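Side-chain contacts in type-iv like pilin ttha1222 (Thermus thermophilus, PDB 5G2F), which is of unknown function but, as a type IV-like competence pilin, probably takes part in DNA uptake during natural transformation: residues Val75-Ser79 against Asp80-Thr84; Val11-Val14 against Ala15-Leu18. All coordinates share one frame; numbering follows the deposited sequence.

Interaction 1 of 2, residues Val75-Ser79 against Asp80-Thr84; sequences VYKSS and DGTLT
Y76 and L83 sit opposite each other as an antiparallel non-hydrogen-bonded pair, where strand 73-77 turns back into 82-83. Both side chains rise on the face that helix 3-19 covers. The ring runs along the strand toward the turn because Y76 CG points away from the residue's own N (chi1 180°). L83 CD1 lies at the ring edge, 3.9 Å from Y76 CB. Y76 CD1 comes within 3.4 Å of the carbonyl oxygen T82 O, and the hydroxyl end of the ring passes G81. The ring also lies on A15 of the helix, while Y76 CB meets V11. An alanine here would keep the CB contacts with L83 and V11 but would probably open a gap over A15 and beside G81, where the ring now lies.

The other sheet face carries K77 and T82. K77 CB packs 3.4 Å from D80 OD1, while the extended lysine chain leads away. D80 forms an Asx turn: its OD1 takes the backbone N of T82 at 3.0 Å from above the carboxylate plane. T82 OG1 donates to the same oxygen at 2.6 Å, on the syn side and from the same face. Water 1 donates to both T82 OG1 and V75 O, bridging the strands. At the far end V75 N donates to T84 OG1 at 2.8 Å.

G81 has positive phi, which favours glycine at this turn. Two donors on D80 OD1 fix the carboxylate against the turn. Y76 and L83 thus give the hairpin a largely apolar side toward the helix, while D80, T82 and water 1 tie the turn and the opposite face together by hydrogen bonds.

Interaction 2 of 2, residues Val11-Val14 against Ala15-Leu18; sequences VRNV and ALAL
V11-V14 and A15-L18 are successive turns of one alpha-helix, 3-19, which lies against the antiparallel sheet as in the globular part of a type IV pilin. Four backbone bonds of the i to i+4 kind join them. A15 N donates to V11 O at 3.0 Å, and L16 N to R12 O at 2.9 Å; both are nearly straight at the hydrogen, 170°. A17 N reaches N13 O, a little more bent at 157°. L18 N reaches V14 O at 2.9 Å. Every carbonyl of 11-14 therefore has its amide, and every amide of 15-18 its carbonyl. Further on, A17 O accepts from the side chain of Q21.

The side chains divide by face. V11, V14, A15 and L18 turn to the sheet, where V14 and L18 meet I52, and A15 and L18 meet Y60. Between themselves V14 CG1 and L18 CD1 are 4.3 Å apart, a loose apolar contact one turn along. N13 and L16 lie on another side and pack on A2 of a second subunit. A17 packs on S9 of that subunit and on F40 of its own chain. L16 CG stands anti to its carbonyl carbon (chi1 -73°), which lays the side chain back along the preceding turn. L16 CG rests 3.5 Å from R12 O, and L16 CD1 ends 3.8 Å from N13 OD1.

From the N terminus the chain first runs through helix 3-19, where interaction 2 joins consecutive turns and closes no long loop. It then passes strands 47-54 and 60-66 before reaching 73-77. Interaction 1 closes the tight hairpin to 82-83, at one edge of the sheet within this chain. The two contacts are in series; neither nests in nor crosses the other. The centres of interaction 1 and interaction 2 are about 11 Å apart, and the two touch directly. Y76 CB meets V11 CG1 at 3.5 Å, and L83 CD2 packs 3.2 Å from R12 NE. Helix and last hairpin are thereby packed together, while the helix also meets the two earlier strands.

Interaction 1 of 2, residues Val75-Ser79 against Asp80-Thr84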
loop_
_atom_site.group_PDB
_atom_site.type_symbol
_atom_site.label_atom_id
_atom_site.label_comp_id
_atom_site.label_asym_id
_atom_site.label_seq_id
_atom_site.Cartn_x
_atom_site.Cartn_y
_atom_site.Cartn_z
ATOM N N VAL A 75 15.429 -7.602 7.929
ATOM C CA VAL A 75 14.179 -8.304 8.133
ATOM C C VAL A 75 13.711 -8.128 9.586
ATOM O O VAL A 75 14.471 -8.386 10.519
ATOM C CB VAL A 75 14.373 -9.797 7.825
ATOM C CG1 VAL A 75 13.088 -10.579 8.020
ATOM C CG2 VAL A 75 14.894 -9.984 6.428
ATOM N N TYR A 76 12.473 -7.653 9.765
ATOM C CA TYR A 76 11.816 -7.551 11.066
ATOM C C TYR A 76 10.709 -8.566 11.132
ATOM O O TYR A 76 9.894 -8.643 10.215
ATOM C CB TYR A 76 11.236 -6.156 11.313
ATOM C CG TYR A 76 10.555 -6.033 12.631
ATOM C CD1 TYR A 76 11.263 -5.845 13.807
ATOM C CD2 TYR A 76 9.202 -6.208 12.733
ATOM C CE1 TYR A 76 10.627 -5.815 15.037
ATOM C CE2 TYR A 76 8.548 -6.096 13.936
ATOM C CZ TYR A 76 9.258 -5.898 15.092
ATOM O OH TYR A 76 8.591 -5.879 16.283
ATOM N N LYS A 77 10.654 -9.333 12.215
ATOM C CA LYS A 77 9.578 -10.314 12.451
ATOM C C LYS A 77 8.816 -9.889 13.694
ATOM O O LYS A 77 9.393 -9.850 14.815
ATOM C CB LYS A 77 10.186 -11.741 12.648
ATOM C CG LYS A 77 10.811 -12.264 11.346
ATOM C CD LYS A 77 11.552 -13.594 11.504
ATOM C CE LYS A 77 12.269 -13.904 10.208
ATOM N NZ LYS A 77 13.075 -15.156 10.273
ATOM N N SER A 78 7.535 -9.602 13.540
ATOM C CA SER A 78 6.745 -9.174 14.689
ATOM C C SER A 78 6.564 -10.268 15.731
ATOM O O SER A 78 6.435 -9.950 16.930
ATOM C CB SER A 78 5.360 -8.655 14.285
ATOM O OG SER A 78 4.529 -9.719 13.805
ATOM N N SER A 79 6.618 -11.534 15.307
ATOM C CA SER A 79 6.345 -12.615 16.230
ATOM C C SER A 79 7.409 -12.714 17.322
ATOM O O SER A 79 7.058 -13.029 18.466
ATOM C CB SER A 79 6.216 -13.990 15.552
ATOM O OG SER A 79 7.372 -14.299 14.757
ATOM N N ASP A 80 8.651 -12.484 16.962
ATOM C CA ASP A 80 9.780 -12.585 17.909
ATOM C C ASP A 80 10.485 -11.268 18.187
ATOM O O ASP A 80 11.437 -11.211 18.996
ATOM C CB ASP A 80 10.733 -13.729 17.538
ATOM C CG ASP A 80 11.503 -13.502 16.261
ATOM O OD1 ASP A 80 11.445 -12.394 15.706
ATOM O OD2 ASP A 80 12.234 -14.465 15.861
ATOM N N GLY A 81 10.027 -10.219 17.521
ATOM C CA GLY A 81 10.588 -8.881 17.674
ATOM C C GLY A 81 12.019 -8.732 17.244
ATOM O O GLY A 81 12.733 -7.815 17.702
ATOM N N THR A 82 12.486 -9.605 16.359
ATOM C CA THR A 82 13.895 -9.580 15.933
ATOM C C THR A 82 14.048 -8.739 14.666
ATOM O O THR A 82 13.142 -8.670 13.797
ATOM C CB THR A 82 14.491 -10.961 15.599
ATOM O OG1 THR A 82 13.710 -11.634 14.589
ATOM C CG2 THR A 82 14.549 -11.822 16.846
ATOM N N LEU A 83 15.190 -8.083 14.578
ATOM C CA LEU A 83 15.531 -7.229 13.462
ATOM C C LEU A 83 16.951 -7.519 13.081
ATOM O O LEU A 83 17.834 -7.553 13.947
ATOM C CB LEU A 83 15.511 -5.795 13.941
ATOM C CG LEU A 83 15.873 -4.761 12.881
ATOM C CD1 LEU A 83 14.793 -4.700 11.839
ATOM C CD2 LEU A 83 16.082 -3.410 13.549
ATOM N N THR A 84 17.200 -7.801 11.821
ATOM C CA THR A 84 18.584 -7.984 11.394
ATOM C C THR A 84 19.568 -6.969 12.045
ATOM O O THR A 84 19.408 -5.744 11.918
ATOM C CB THR A 84 18.666 -7.897 9.868
ATOM O OG1 THR A 84 17.588 -8.654 9.316
ATOM C CG2 THR A 84 19.982 -8.423 9.373
HETATM O O HOH W 1 14.249 -10.881 11.932
#

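Interaction 2 of 2, residues Val11-Val14 against Ala15-Leu18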
loop_
_atom_site.group_PDB
_atom_site.type_symbol
_atom_site.label_atom_id
_atom_site.label_comp_id
_atom_site.label_asym_id
_atom_site.label_seq_id
_atom_site.Cartn_x
_atom_site.Cartn_y
_atom_site.Cartn_z
ATOM N N VAL A 11 12.524 0.609 9.221
ATOM C CA VAL A 11 11.792 -0.642 9.411
ATOM C C VAL A 11 11.102 -0.655 10.766
ATOM O O VAL A 11 9.961 -1.066 10.848
ATOM C CB VAL A 11 12.727 -1.866 9.211
ATOM C CG1 VAL A 11 12.052 -3.142 9.663
ATOM C CG2 VAL A 11 13.111 -1.956 7.733
ATOM N N ARG A 12 11.792 -0.202 11.818
ATOM C CA ARG A 12 11.188 -0.162 13.135
ATOM C C ARG A 12 10.000 0.783 13.159
ATOM O O ARG A 12 8.987 0.489 13.796
ATOM C CB ARG A 12 12.191 0.221 14.224
ATOM C CG ARG A 12 13.197 -0.897 14.487
ATOM C CD ARG A 12 13.981 -0.660 15.776
ATOM N NE ARG A 12 14.912 -1.766 16.083
ATOM C CZ ARG A 12 14.543 -2.960 16.558
ATOM N NH1 ARG A 12 13.261 -3.238 16.822
ATOM N NH2 ARG A 12 15.476 -3.877 16.814
ATOM N N ASN A 13 10.116 1.906 12.447
ATOM C CA ASN A 13 8.968 2.833 12.330
ATOM C C ASN A 13 7.779 2.255 11.556
ATOM O O ASN A 13 6.624 2.500 11.949
ATOM C CB ASN A 13 9.419 4.202 11.775
ATOM C CG ASN A 13 10.040 5.072 12.847
ATOM O OD1 ASN A 13 9.633 5.029 14.009
ATOM N ND2 ASN A 13 11.012 5.898 12.461
ATOM N N VAL A 14 8.048 1.428 10.530
ATOM C CA VAL A 14 6.994 0.697 9.828
ATOM C C VAL A 14 6.268 -0.235 10.803
ATOM O O VAL A 14 5.047 -0.242 10.895
ATOM C CB VAL A 14 7.541 -0.091 8.620
ATOM C CG1 VAL A 14 6.484 -0.970 7.983
ATOM C CG2 VAL A 14 8.096 0.873 7.584
ATOM N N ALA A 15 7.050 -1.014 11.552
ATOM C CA ALA A 15 6.480 -1.916 12.566
ATOM C C ALA A 15 5.619 -1.174 13.597
ATOM O O ALA A 15 4.499 -1.599 13.870
ATOM C CB ALA A 15 7.582 -2.663 13.289
ATOM N N LEU A 16 6.152 -0.100 14.166
ATOM C CA LEU A 16 5.374 0.720 15.129
ATOM C C LEU A 16 4.066 1.229 14.529
ATOM O O LEU A 16 3.020 1.166 15.162
ATOM C CB LEU A 16 6.167 1.911 15.636
ATOM C CG LEU A 16 7.285 1.574 16.615
ATOM C CD1 LEU A 16 8.246 2.747 16.755
ATOM C CD2 LEU A 16 6.717 1.182 17.972
ATOM N N ALA A 17 4.120 1.644 13.276
ATOM C CA ALA A 17 2.901 2.061 12.582
ATOM C C ALA A 17 1.883 0.924 12.408
ATOM O O ALA A 17 0.663 1.111 12.592
ATOM C CB ALA A 17 3.256 2.670 11.229
ATOM N N LEU A 18 2.363 -0.261 12.055
ATOM C CA LEU A 18 1.499 -1.412 11.916
ATOM C C LEU A 18 0.850 -1.819 13.269
ATOM O O LEU A 18 -0.326 -2.166 13.340
ATOM C CB LEU A 18 2.303 -2.610 11.327
ATOM C CG LEU A 18 2.641 -2.530 9.857
ATOM C CD1 LEU A 18 3.495 -3.698 9.425
ATOM C CD2 LEU A 18 1.392 -2.495 8.959
#